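Local coordinates for protein lytic polysaccharide monooxygenase (Neurospora crassa, PDB 4QI8) that probably cleaves cellulose chains oxidatively at a copper centre, using electrons from a reducing agent and an oxygen cosubstrate, at residues Thr60-Gly65 with Ala161-Thr166; Ile143-Ala148 with Gly152-Tyr157; Ile192-Asn195 with Val200-Ser203. All blocks are in the same frame, centred on the assembly; numbering follows the deposited sequence. Where two conformers were deposited one is given.

Interaction 1 (Thr60-Gly65 with Ala161-Thr166); sequences TTITYG and AQLSIT
The beta-sandwich of the AA9 family closes here, where Ile-62 and Tyr-64 of strand 61-67 meet Leu-163 and Ala-161 of strand 155-166 and two sheets face each other. The backbone spacing is the evidence for face-to-face sheet packing: the CA atoms of Ile-62 and Leu-163 are 10.7 Å apart and those of Tyr-64 and Ala-161 are 8.9 Å apart, both too far for paired strands of one sheet, so it is the side chains that carry the contact between them. Ile-62 and Leu-163 reach toward each other and meet tip to tip, CD1 of the first lying 4.2 Å from CD1 of the second. In Ile-62, CG1 is placed between the backbone N and the carbonyl carbon (chi1 61°), and the outstretched chi2 then sends CD1 across to the leucine. Val-7 and Val-56 also pack on Ile-62, while Leu-138 lies against both Leu-163 and Tyr-64, extending this buried apolar layer. Tyr-64 is the polar exception. Its ring comes obliquely against the alanine methyl, with CE2 4.0 Å from CB of Ala-161, and its hydroxyl is hydrogen-bonded to OG of Ser-159, which gives the buried oxygen a partner on the same strand as Ala-161. The tyrosine OH also lies 3.2 Å from N of Ala-161, but the angle is too poor for a hydrogen bond.

Interaction 2 (Ile143-Ala148 with Gly152-Tyr157); sequences IGLHVA and GAAQFY
His-146 and Gln-155 meet almost at a right angle, the imidazole and amide planes standing 88° apart. OE1 of Gln-155 approaches the edge of the ring near its plane, 3.2 Å from CE1 of His-146. The histidine CG lies between its backbone N and carbonyl carbon (chi1 47°), which swings the ring in toward the amide. From above the amide plane, 40° out of it, Tyr-157 OH donates to Gln-155 OE1 at 2.7 Å, while water 2 joins His-146 NE2, 2.8 Å away, to NE2 of Gln-155. A leucine in place of Gln-155 would probably leave the Tyr-157 hydroxyl without this acceptor and break the water link to His-146. Tyr-157 belongs to the copper site with His-1 and His-72, and His-146 and Gln-155 probably bind oxygen beside it. Turned to the other face of the sheet, Ile-143 and Phe-156 lie side by side: CG2 of Ile-143 sits over the ring face, 4.1 Å from the Phe-156 centroid, in a CH-pi contact. Gly-144 and Gln-155 form a hydrogen-bonded antiparallel pair, Gly-144 N to Gln-155 O 2.8 Å and Gln-155 N to Gly-144 O 3.0 Å. Water 1 ties Gly-144 O, Val-147 N and Ala-153 O together where the backbones part. The contact thus forms the copper-side end of the hairpin of strands 134-144 and 155-166; strand 76-82 follows strand 134-144 in the sheet, and at this end Phe-156 is backbone-bonded to Val-32.

Interaction 3 (Ile192-Asn195 with Val200-Ser203); sequences ILIN and VPTS
Apolar packing joins Ile-194 to Pro-201, with CD1 of the isoleucine 4.3 Å from CG of the proline ring. The isoleucine side chain is fully extended, CG1 standing opposite the backbone N (chi1 -180°) and chi2 continuing the line, and this stretch carries CD1 across to the ring. Tyr-204 lies against the same isoleucine. A second kind of contact sets a polar atom against carbon: O of Asn-195 rests 3.4 Å from CG of Pro-201 and 3.5 Å from CD of Pro-201, so the oxygen lies against two neighbouring ring carbons. The polar end of Asn-195 is bonded within the intervening turn. Its OD1 is bonded to N of Asn-197, which meets the definition of an Asx turn, and ND2 is bonded to O of Tyr-198, so the side-chain amide is held by the chain that links the two segments. The backbones themselves stay well apart, the nearest CA atoms being those of Asn-195 and Val-200 at 7.5 Å. With only 97 Å² buried and a proline that has no N-H to offer, the chemistry implies a light, van der Waals closure at the surface, the carbonyl of Asn-195 set against ring carbons while its side chain bonds to the linking turn.

Interactions 1 and 2 share strand 155-166, using its far and near portions respectively, with centres 26 Å apart on opposite sides of the chain's centre. Along the chain, interaction 2 is nested within the loop that interaction 1 closes, and interaction 3 follows both. Strand 155-166 therefore runs from the copper-side hairpin of interaction 2 to the inter-sheet packing of interaction 1. Interaction 3, whose centre is 12 Å from that of interaction 2, touches it directly: Ile-194 N lies 3.0 Å from Ala-148 O, a probable hydrogen bond. The late loop is thus probably tied to the hairpin end near the copper, whereas interactions 1 and 3 stay about 19 Å apart at their nearest atoms.

Interaction 1 (Thr60-Gly65 with Ala161-Thr166)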
ATOM      1  N   THR A  60      -5.936  -1.124  16.305  1.00 17.20           N
ATOM      2  CA  THR A  60      -6.743  -2.254  15.854  1.00 17.19           C
ATOM      3  C   THR A  60      -6.310  -2.710  14.465  1.00 15.04           C
ATOM      4  O   THR A  60      -5.485  -2.069  13.810  1.00 15.16           O
ATOM      5  CB  THR A  60      -8.248  -1.918  15.833  1.00 18.73           C
ATOM      6  OG1 THR A  60      -8.517  -0.947  14.818  1.00 19.65           O
ATOM      7  CG2 THR A  60      -8.709  -1.382  17.186  1.00 18.41           C
ATOM      8  N   THR A  61      -6.871  -3.839  14.051  1.00 16.11           N
ATOM      9  CA  THR A  61      -6.569  -4.451  12.773  1.00 16.18           C
ATOM     10  C   THR A  61      -7.796  -4.394  11.896  1.00 16.38           C
ATOM     11  O   THR A  61      -8.862  -4.874  12.279  1.00 18.72           O
ATOM     12  CB  THR A  61      -6.201  -5.923  12.947  1.00 17.89           C
ATOM     13  OG1 THR A  61      -5.005  -6.023  13.719  1.00 19.65           O
ATOM     14  CG2 THR A  61      -5.973  -6.595  11.602  1.00 17.29           C
ATOM     15  N   ILE A  62      -7.633  -3.835  10.706  1.00 15.48           N
ATOM     16  CA  ILE A  62      -8.708  -3.794   9.729  1.00 13.28           C
ATOM     17  C   ILE A  62      -8.333  -4.704   8.574  1.00 12.80           C
ATOM     18  O   ILE A  62      -7.307  -5.379   8.613  1.00 14.50           O
ATOM     19  CB  ILE A  62      -8.984  -2.363   9.269  1.00 13.10           C
ATOM     20  CG1 ILE A  62      -7.755  -1.753   8.593  1.00 12.92           C
ATOM     21  CG2 ILE A  62      -9.393  -1.516  10.466  1.00 15.08           C
ATOM     22  CD1 ILE A  62      -7.971  -0.346   8.066  1.00 16.03           C
ATOM     23  N   THR A  63      -9.171  -4.743   7.555  1.00 13.69           N
ATOM     24  CA  THR A  63      -8.950  -5.691   6.477  1.00 12.88           C
ATOM     25  C   THR A  63      -8.989  -4.952   5.147  1.00 10.11           C
ATOM     26  O   THR A  63      -9.918  -4.199   4.901  1.00 11.81           O
ATOM     27  CB  THR A  63     -10.015  -6.814   6.509  1.00 13.90           C
ATOM     28  OG1 THR A  63      -9.973  -7.497   7.768  1.00 15.34           O
ATOM     29  CG2 THR A  63      -9.773  -7.815   5.401  1.00 14.40           C
ATOM     30  N   TYR A  64      -7.965  -5.162   4.319  1.00  9.54           N
ATOM     31  CA  TYR A  64      -7.922  -4.615   2.964  1.00  8.13           C
ATOM     32  C   TYR A  64      -8.165  -5.770   1.999  1.00  7.19           C
ATOM     33  O   TYR A  64      -7.450  -6.771   2.035  1.00  8.82           O
ATOM     34  CB  TYR A  64      -6.567  -3.941   2.683  1.00  7.57           C
ATOM     35  CG  TYR A  64      -6.656  -2.654   1.894  1.00  7.29           C
ATOM     36  CD1 TYR A  64      -7.222  -2.630   0.628  1.00  6.44           C
ATOM     37  CD2 TYR A  64      -6.166  -1.458   2.405  1.00  8.01           C
ATOM     38  CE1 TYR A  64      -7.304  -1.437  -0.097  1.00  6.03           C
ATOM     39  CE2 TYR A  64      -6.248  -0.277   1.686  1.00  6.59           C
ATOM     40  CZ  TYR A  64      -6.807  -0.268   0.433  1.00  5.91           C
ATOM     41  OH  TYR A  64      -6.854   0.915  -0.268  1.00  6.56           O
ATOM     42  N   GLY A  65      -9.181  -5.624   1.161  1.00  7.37           N
ATOM     43  CA  GLY A  65      -9.565  -6.670   0.238  1.00  7.27           C
ATOM     44  C   GLY A  65      -8.956  -6.516  -1.142  1.00  6.10           C
ATOM     45  O   GLY A  65      -8.738  -5.393  -1.610  1.00  6.60           O
ATOM     46  N   ALA A 161      -7.208   3.973   0.628  1.00  5.67           N
ATOM     47  CA  ALA A 161      -8.420   4.108   1.424  1.00  6.07           C
ATOM     48  C   ALA A 161      -8.415   5.379   2.259  1.00  5.31           C
ATOM     49  O   ALA A 161      -7.363   5.848   2.688  1.00  6.98           O
ATOM     50  CB  ALA A 161      -8.580   2.900   2.330  1.00  6.83           C
ATOM     51  N   GLN A 162      -9.606   5.928   2.474  1.00  6.07           N
ATOM     52  CA  GLN A 162      -9.801   7.067   3.356  1.00  6.48           C
ATOM     53  C   GLN A 162     -10.255   6.588   4.721  1.00  7.04           C
ATOM     54  O   GLN A 162     -11.288   5.921   4.838  1.00  7.40           O
ATOM     55  CB  GLN A 162     -10.818   8.060   2.766  1.00  7.23           C
ATOM     56  CG  GLN A 162     -10.337   8.657   1.449  1.00  7.72           C
ATOM     57  CD  GLN A 162     -11.221   9.728   0.836  1.00  8.27           C
ATOM     58  OE1 GLN A 162     -10.957  10.176  -0.286  1.00  8.27           O
ATOM     59  NE2 GLN A 162     -12.257  10.162   1.561  1.00  9.54           N
ATOM     60  N   LEU A 163      -9.473   6.936   5.742  1.00  6.81           N
ATOM     61  CA  LEU A 163      -9.737   6.559   7.134  1.00  7.13           C
ATOM     62  C   LEU A 163      -9.849   7.773   8.036  1.00  8.55           C
ATOM     63  O   LEU A 163      -9.228   8.810   7.799  1.00  8.48           O
ATOM     64  CB  LEU A 163      -8.607   5.696   7.706  1.00  8.17           C
ATOM     65  CG  LEU A 163      -8.199   4.450   6.935  1.00  8.48           C
ATOM     66  CD1 LEU A 163      -7.104   3.725   7.706  1.00  9.60           C
ATOM     67  CD2 LEU A 163      -9.384   3.523   6.678  1.00  9.38           C
ATOM     68  N   SER A 164     -10.633   7.619   9.093  1.00  8.54           N
ATOM     69  CA  SER A 164     -10.605   8.515  10.242  1.00  9.97           C
ATOM     70  C   SER A 164     -10.119   7.686  11.425  1.00 10.78           C
ATOM     71  O   SER A 164     -10.841   6.822  11.912  1.00 11.09           O
ATOM     72  CB  SER A 164     -11.989   9.090  10.509  1.00 12.43           C
ATOM     73  OG  SER A 164     -11.981   9.868  11.688  1.00 14.87           O
ATOM     74  N   ILE A 165      -8.877   7.922  11.844  1.00 10.68           N
ATOM     75  CA  ILE A 165      -8.258   7.128  12.896  1.00 11.08           C
ATOM     76  C   ILE A 165      -8.490   7.832  14.226  1.00 12.73           C
ATOM     77  O   ILE A 165      -8.167   9.010  14.383  1.00 13.71           O
ATOM     78  CB  ILE A 165      -6.756   6.886  12.629  1.00 11.56           C
ATOM     79  CG1 ILE A 165      -6.595   6.057  11.346  1.00 10.99           C
ATOM     80  CG2 ILE A 165      -6.109   6.189  13.821  1.00 13.55           C
ATOM     81  CD1 ILE A 165      -5.153   5.714  10.961  1.00 12.12           C
ATOM     82  N   THR A 166      -9.082   7.107  15.167  1.00 12.87           N
ATOM     83  CA  THR A 166      -9.452   7.659  16.462  1.00 14.87           C
ATOM     84  C   THR A 166      -8.626   7.048  17.584  1.00 14.57           C
ATOM     85  O   THR A 166      -7.988   6.012  17.417  1.00 16.00           O
ATOM     86  CB  THR A 166     -10.925   7.378  16.758  1.00 17.59           C
ATOM     87  OG1 THR A 166     -11.125   5.963  16.842  1.00 17.04           O
ATOM     88  CG2 THR A 166     -11.818   7.951  15.665  1.00 17.80           C
TER

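Interaction 2 (Ile143-Ala148 with Gly152-Tyr157)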
ATOM      1  N   ILE A 143       3.439  -5.807  -5.100  1.00  5.18           N
ATOM      2  CA  ILE A 143       4.465  -5.671  -6.130  1.00  5.52           C
ATOM      3  C   ILE A 143       4.716  -7.038  -6.748  1.00  5.57           C
ATOM      4  O   ILE A 143       5.334  -7.903  -6.130  1.00  6.79           O
ATOM      5  CB  ILE A 143       5.785  -5.084  -5.574  1.00  6.88           C
ATOM      6  CG1 ILE A 143       5.509  -3.877  -4.667  1.00  7.06           C
ATOM      7  CG2 ILE A 143       6.668  -4.691  -6.732  1.00  6.78           C
ATOM      8  CD1 ILE A 143       6.759  -3.270  -4.019  1.00  8.08           C
ATOM      9  N   GLY A 144       4.214  -7.248  -7.963  1.00  5.68           N
ATOM     10  CA  GLY A 144       4.408  -8.503  -8.666  1.00  5.75           C
ATOM     11  C   GLY A 144       5.767  -8.527  -9.328  1.00  5.23           C
ATOM     12  O   GLY A 144       6.064  -7.681 -10.177  1.00  5.85           O
ATOM     13  N   LEU A 145       6.581  -9.509  -8.945  1.00  5.42           N
ATOM     14  CA  LEU A 145       7.998  -9.548  -9.312  1.00  5.96           C
ATOM     15  C   LEU A 145       8.391 -10.663 -10.284  1.00  6.33           C
ATOM     16  O   LEU A 145       9.569 -10.888 -10.527  1.00  6.92           O
ATOM     17  CB  LEU A 145       8.855  -9.673  -8.047  1.00  6.51           C
ATOM     18  CG  LEU A 145       8.771  -8.487  -7.090  1.00  6.92           C
ATOM     19  CD1 LEU A 145       9.547  -8.807  -5.836  1.00  7.54           C
ATOM     20  CD2 LEU A 145       9.291  -7.210  -7.725  1.00  7.44           C
ATOM     21  N   HIS A 146       7.412 -11.379 -10.822  1.00  6.32           N
ATOM     22  CA  HIS A 146       7.704 -12.551 -11.641  1.00  6.79           C
ATOM     23  C   HIS A 146       8.580 -12.274 -12.865  1.00  7.06           C
ATOM     24  O   HIS A 146       9.299 -13.182 -13.288  1.00  7.98           O
ATOM     25  CB  HIS A 146       6.415 -13.272 -12.048  1.00  7.47           C
ATOM     26  CG  HIS A 146       5.352 -12.367 -12.565  1.00  7.76           C
ATOM     27  ND1 HIS A 146       4.738 -11.422 -11.772  1.00  8.44           N
ATOM     28  CD2 HIS A 146       4.797 -12.260 -13.791  1.00  9.41           C
ATOM     29  CE1 HIS A 146       3.847 -10.769 -12.498  1.00  8.41           C
ATOM     30  NE2 HIS A 146       3.866 -11.256 -13.726  1.00  9.55           N
ATOM     31  N   VAL A 147       8.503 -11.071 -13.449  1.00  6.21           N
ATOM     32  CA  VAL A 147       9.314 -10.721 -14.614  1.00  6.95           C
ATOM     33  C   VAL A 147      10.172  -9.475 -14.365  1.00  6.30           C
ATOM     34  O   VAL A 147      10.639  -8.824 -15.305  1.00  6.76           O
ATOM     35  CB  VAL A 147       8.446 -10.559 -15.894  1.00  7.34           C
ATOM     36  CG1 VAL A 147       7.831 -11.907 -16.280  1.00  8.33           C
ATOM     37  CG2 VAL A 147       7.344  -9.510 -15.719  1.00  7.80           C
ATOM     38  N   ALA A 148      10.457  -9.200 -13.097  1.00  5.84           N
ATOM     39  CA  ALA A 148      11.036  -7.927 -12.681  1.00  6.68           C
ATOM     40  C   ALA A 148      12.541  -7.772 -12.900  1.00  6.41           C
ATOM     41  O   ALA A 148      13.115  -6.787 -12.468  1.00  6.69           O
ATOM     42  CB  ALA A 148      10.695  -7.679 -11.231  1.00  6.41           C
ATOM     43  N   GLY A 152      11.464  -1.462 -15.394  1.00  5.46           N
ATOM     44  CA  GLY A 152      10.091  -1.145 -15.726  1.00  6.03           C
ATOM     45  C   GLY A 152       9.176  -2.350 -15.834  1.00  5.68           C
ATOM     46  O   GLY A 152       8.061  -2.204 -16.329  1.00  6.40           O
ATOM     47  N   ALA A 153       9.611  -3.508 -15.325  1.00  5.36           N
ATOM     48  CA  ALA A 153       8.834  -4.741 -15.441  1.00  6.14           C
ATOM     49  C   ALA A 153       8.121  -5.178 -14.160  1.00  5.40           C
ATOM     50  O   ALA A 153       7.256  -6.044 -14.215  1.00  5.61           O
ATOM     51  CB  ALA A 153       9.690  -5.872 -15.982  1.00  6.85           C
ATOM     52  N   ALA A 154       8.482  -4.607 -13.011  1.00  5.52           N
ATOM     53  CA  ALA A 154       7.740  -4.856 -11.778  1.00  5.69           C
ATOM     54  C   ALA A 154       6.322  -4.321 -11.938  1.00  5.27           C
ATOM     55  O   ALA A 154       6.108  -3.265 -12.519  1.00  6.38           O
ATOM     56  CB  ALA A 154       8.443  -4.195 -10.605  1.00  6.62           C
ATOM     57  N   GLN A 155       5.359  -5.049 -11.390  1.00  5.23           N
ATOM     58  CA  GLN A 155       3.941  -4.734 -11.565  1.00  5.12           C
ATOM     59  C   GLN A 155       3.335  -4.299 -10.236  1.00  5.15           C
ATOM     60  O   GLN A 155       3.150  -5.111  -9.329  1.00  6.25           O
ATOM     61  CB  GLN A 155       3.195  -5.965 -12.097  1.00  5.47           C
ATOM     62  CG  GLN A 155       3.715  -6.409 -13.450  1.00  5.52           C
ATOM     63  CD  GLN A 155       3.008  -7.620 -14.020  1.00  5.80           C
ATOM     64  OE1 GLN A 155       2.114  -8.212 -13.394  1.00  6.48           O
ATOM     65  NE2 GLN A 155       3.426  -8.013 -15.216  1.00  6.54           N
ATOM     66  N   PHE A 156       3.010  -3.016 -10.121  1.00  4.69           N
ATOM     67  CA  PHE A 156       2.441  -2.477  -8.885  1.00  5.05           C
ATOM     68  C   PHE A 156       0.914  -2.416  -8.976  1.00  4.82           C
ATOM     69  O   PHE A 156       0.355  -1.789  -9.884  1.00  5.44           O
ATOM     70  CB  PHE A 156       2.981  -1.070  -8.596  1.00  5.06           C
ATOM     71  CG  PHE A 156       4.467  -1.007  -8.346  1.00  5.57           C
ATOM     72  CD1 PHE A 156       5.373  -0.989  -9.395  1.00  6.32           C
ATOM     73  CD2 PHE A 156       4.947  -0.913  -7.052  1.00  6.73           C
ATOM     74  CE1 PHE A 156       6.732  -0.906  -9.149  1.00  7.34           C
ATOM     75  CE2 PHE A 156       6.302  -0.823  -6.807  1.00  7.13           C
ATOM     76  CZ  PHE A 156       7.192  -0.822  -7.861  1.00  8.46           C
ATOM     77  N   TYR A 157       0.250  -3.059  -8.019  1.00  4.73           N
ATOM     78  CA  TYR A 157      -1.212  -3.077  -7.924  1.00  4.99           C
ATOM     79  C   TYR A 157      -1.560  -2.290  -6.658  1.00  4.58           C
ATOM     80  O   TYR A 157      -1.192  -2.694  -5.564  1.00  5.57           O
ATOM     81  CB  TYR A 157      -1.721  -4.526  -7.854  1.00  5.40           C
ATOM     82  CG  TYR A 157      -1.338  -5.335  -9.073  1.00  5.27           C
ATOM     83  CD1 TYR A 157      -2.162  -5.347 -10.203  1.00  5.14           C
ATOM     84  CD2 TYR A 157      -0.162  -6.084  -9.112  1.00  5.17           C
ATOM     85  CE1 TYR A 157      -1.823  -6.070 -11.328  1.00  5.23           C
ATOM     86  CE2 TYR A 157       0.177  -6.818 -10.237  1.00  5.19           C
ATOM     87  CZ  TYR A 157      -0.656  -6.805 -11.342  1.00  5.45           C
ATOM     88  OH  TYR A 157      -0.354  -7.512 -12.484  1.00  5.76           O
TER
HETATM   89  O   HOH W   1       7.269  -8.531 -12.570  1.00  6.49           O
HETATM   90  O   HOH W   2       2.689 -10.793 -16.252  1.00 15.08           O

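Interaction 3 (Ile192-Asn195 with Val200-Ser203)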
ATOM      1  N   ILE A 192      12.971  -4.047  -6.642  1.00  6.19           N
ATOM      2  CA  ILE A 192      12.116  -3.729  -7.790  1.00  5.92           C
ATOM      3  C   ILE A 192      12.729  -4.301  -9.079  1.00  6.36           C
ATOM      4  O   ILE A 192      12.028  -4.942  -9.869  1.00  6.73           O
ATOM      5  CB  ILE A 192      11.879  -2.204  -7.882  1.00  6.38           C
ATOM      6  CG1 ILE A 192      11.056  -1.747  -6.680  1.00  6.97           C
ATOM      7  CG2 ILE A 192      11.176  -1.835  -9.182  1.00  6.60           C
ATOM      8  CD1 ILE A 192      10.874  -0.248  -6.564  1.00  6.75           C
ATOM      9  N   LEU A 193      14.026  -4.044  -9.278  0.89  5.29           N
ATOM     10  CA  LEU A 193      14.806  -4.640 -10.358  0.79  6.87           C
ATOM     11  C   LEU A 193      15.469  -5.875  -9.775  0.88  5.99           C
ATOM     12  O   LEU A 193      16.486  -5.778  -9.088  0.80  6.74           O
ATOM     13  CB  LEU A 193      15.866  -3.660 -10.861  0.79  7.53           C
ATOM     14  CG  LEU A 193      16.637  -4.117 -12.097  0.79  8.29           C
ATOM     15  CD1 LEU A 193      15.722  -4.048 -13.304  0.79  8.95           C
ATOM     16  CD2 LEU A 193      17.901  -3.293 -12.324  0.79 10.79           C
ATOM     17  N   ILE A 194      14.890  -7.038 -10.044  1.00  6.78           N
ATOM     18  CA  ILE A 194      15.292  -8.248  -9.367  1.00  7.45           C
ATOM     19  C   ILE A 194      14.848  -9.462 -10.154  1.00  7.07           C
ATOM     20  O   ILE A 194      13.731  -9.504 -10.672  1.00  7.29           O
ATOM     21  CB  ILE A 194      14.695  -8.286  -7.912  1.00  7.60           C
ATOM     22  CG1 ILE A 194      15.113  -9.563  -7.178  1.00  8.52           C
ATOM     23  CG2 ILE A 194      13.184  -8.127  -7.924  1.00  8.42           C
ATOM     24  CD1 ILE A 194      14.719  -9.567  -5.709  1.00 10.90           C
ATOM     25  N   ASN A 195      15.748 -10.437 -10.237  1.00  8.21           N
ATOM     26  CA  ASN A 195      15.410 -11.758 -10.740  1.00  9.20           C
ATOM     27  C   ASN A 195      15.117 -12.672  -9.558  1.00  8.33           C
ATOM     28  O   ASN A 195      16.040 -13.086  -8.846  1.00  9.66           O
ATOM     29  CB  ASN A 195      16.567 -12.311 -11.565  1.00 11.38           C
ATOM     30  CG  ASN A 195      16.379 -13.760 -11.921  1.00 13.53           C
ATOM     31  OD1 ASN A 195      15.263 -14.293 -11.895  1.00 12.35           O
ATOM     32  ND2 ASN A 195      17.485 -14.422 -12.253  1.00 16.93           N
ATOM     33  N   VAL A 200      18.079 -18.250  -7.336  1.00 14.02           N
ATOM     34  CA  VAL A 200      17.114 -17.702  -6.417  1.00 13.86           C
ATOM     35  C   VAL A 200      17.818 -16.789  -5.448  1.00 14.39           C
ATOM     36  O   VAL A 200      18.882 -17.128  -4.940  1.00 16.41           O
ATOM     37  CB  VAL A 200      16.401 -18.798  -5.645  1.00 15.98           C
ATOM     38  CG1 VAL A 200      15.221 -18.236  -4.857  1.00 14.62           C
ATOM     39  CG2 VAL A 200      15.910 -19.801  -6.605  1.00 23.22           C
ATOM     40  N   PRO A 201      17.243 -15.616  -5.193  1.00 13.24           N
ATOM     41  CA  PRO A 201      17.824 -14.791  -4.137  1.00 13.68           C
ATOM     42  C   PRO A 201      17.749 -15.476  -2.783  1.00 13.14           C
ATOM     43  O   PRO A 201      16.878 -16.315  -2.551  1.00 13.86           O
ATOM     44  CB  PRO A 201      16.935 -13.545  -4.139  1.00 14.61           C
ATOM     45  CG  PRO A 201      16.357 -13.494  -5.518  1.00 13.76           C
ATOM     46  CD  PRO A 201      16.157 -14.921  -5.910  1.00 12.77           C
ATOM     47  N   THR A 202      18.660 -15.108  -1.894  1.00 13.18           N
ATOM     48  CA  THR A 202      18.643 -15.609  -0.526  1.00 14.18           C
ATOM     49  C   THR A 202      18.270 -14.507   0.454  1.00 12.86           C
ATOM     50  O   THR A 202      18.219 -14.732   1.662  1.00 14.86           O
ATOM     51  CB  THR A 202      20.002 -16.197  -0.132  1.00 15.71           C
ATOM     52  OG1 THR A 202      21.026 -15.214  -0.322  1.00 17.75           O
ATOM     53  CG2 THR A 202      20.311 -17.413  -0.984  1.00 16.91           C
ATOM     54  N   SER A 203      17.982 -13.325  -0.079  1.00 13.53           N
ATOM     55  CA  SER A 203      17.505 -12.198   0.709  1.00 12.77           C
ATOM     56  C   SER A 203      16.629 -11.359  -0.204  1.00 11.29           C
ATOM     57  O   SER A 203      16.615 -11.570  -1.413  1.00 11.30           O
ATOM     58  CB  SER A 203      18.673 -11.366   1.225  1.00 13.39           C
ATOM     59  OG  SER A 203      19.424 -10.845   0.149  1.00 14.51           O
TER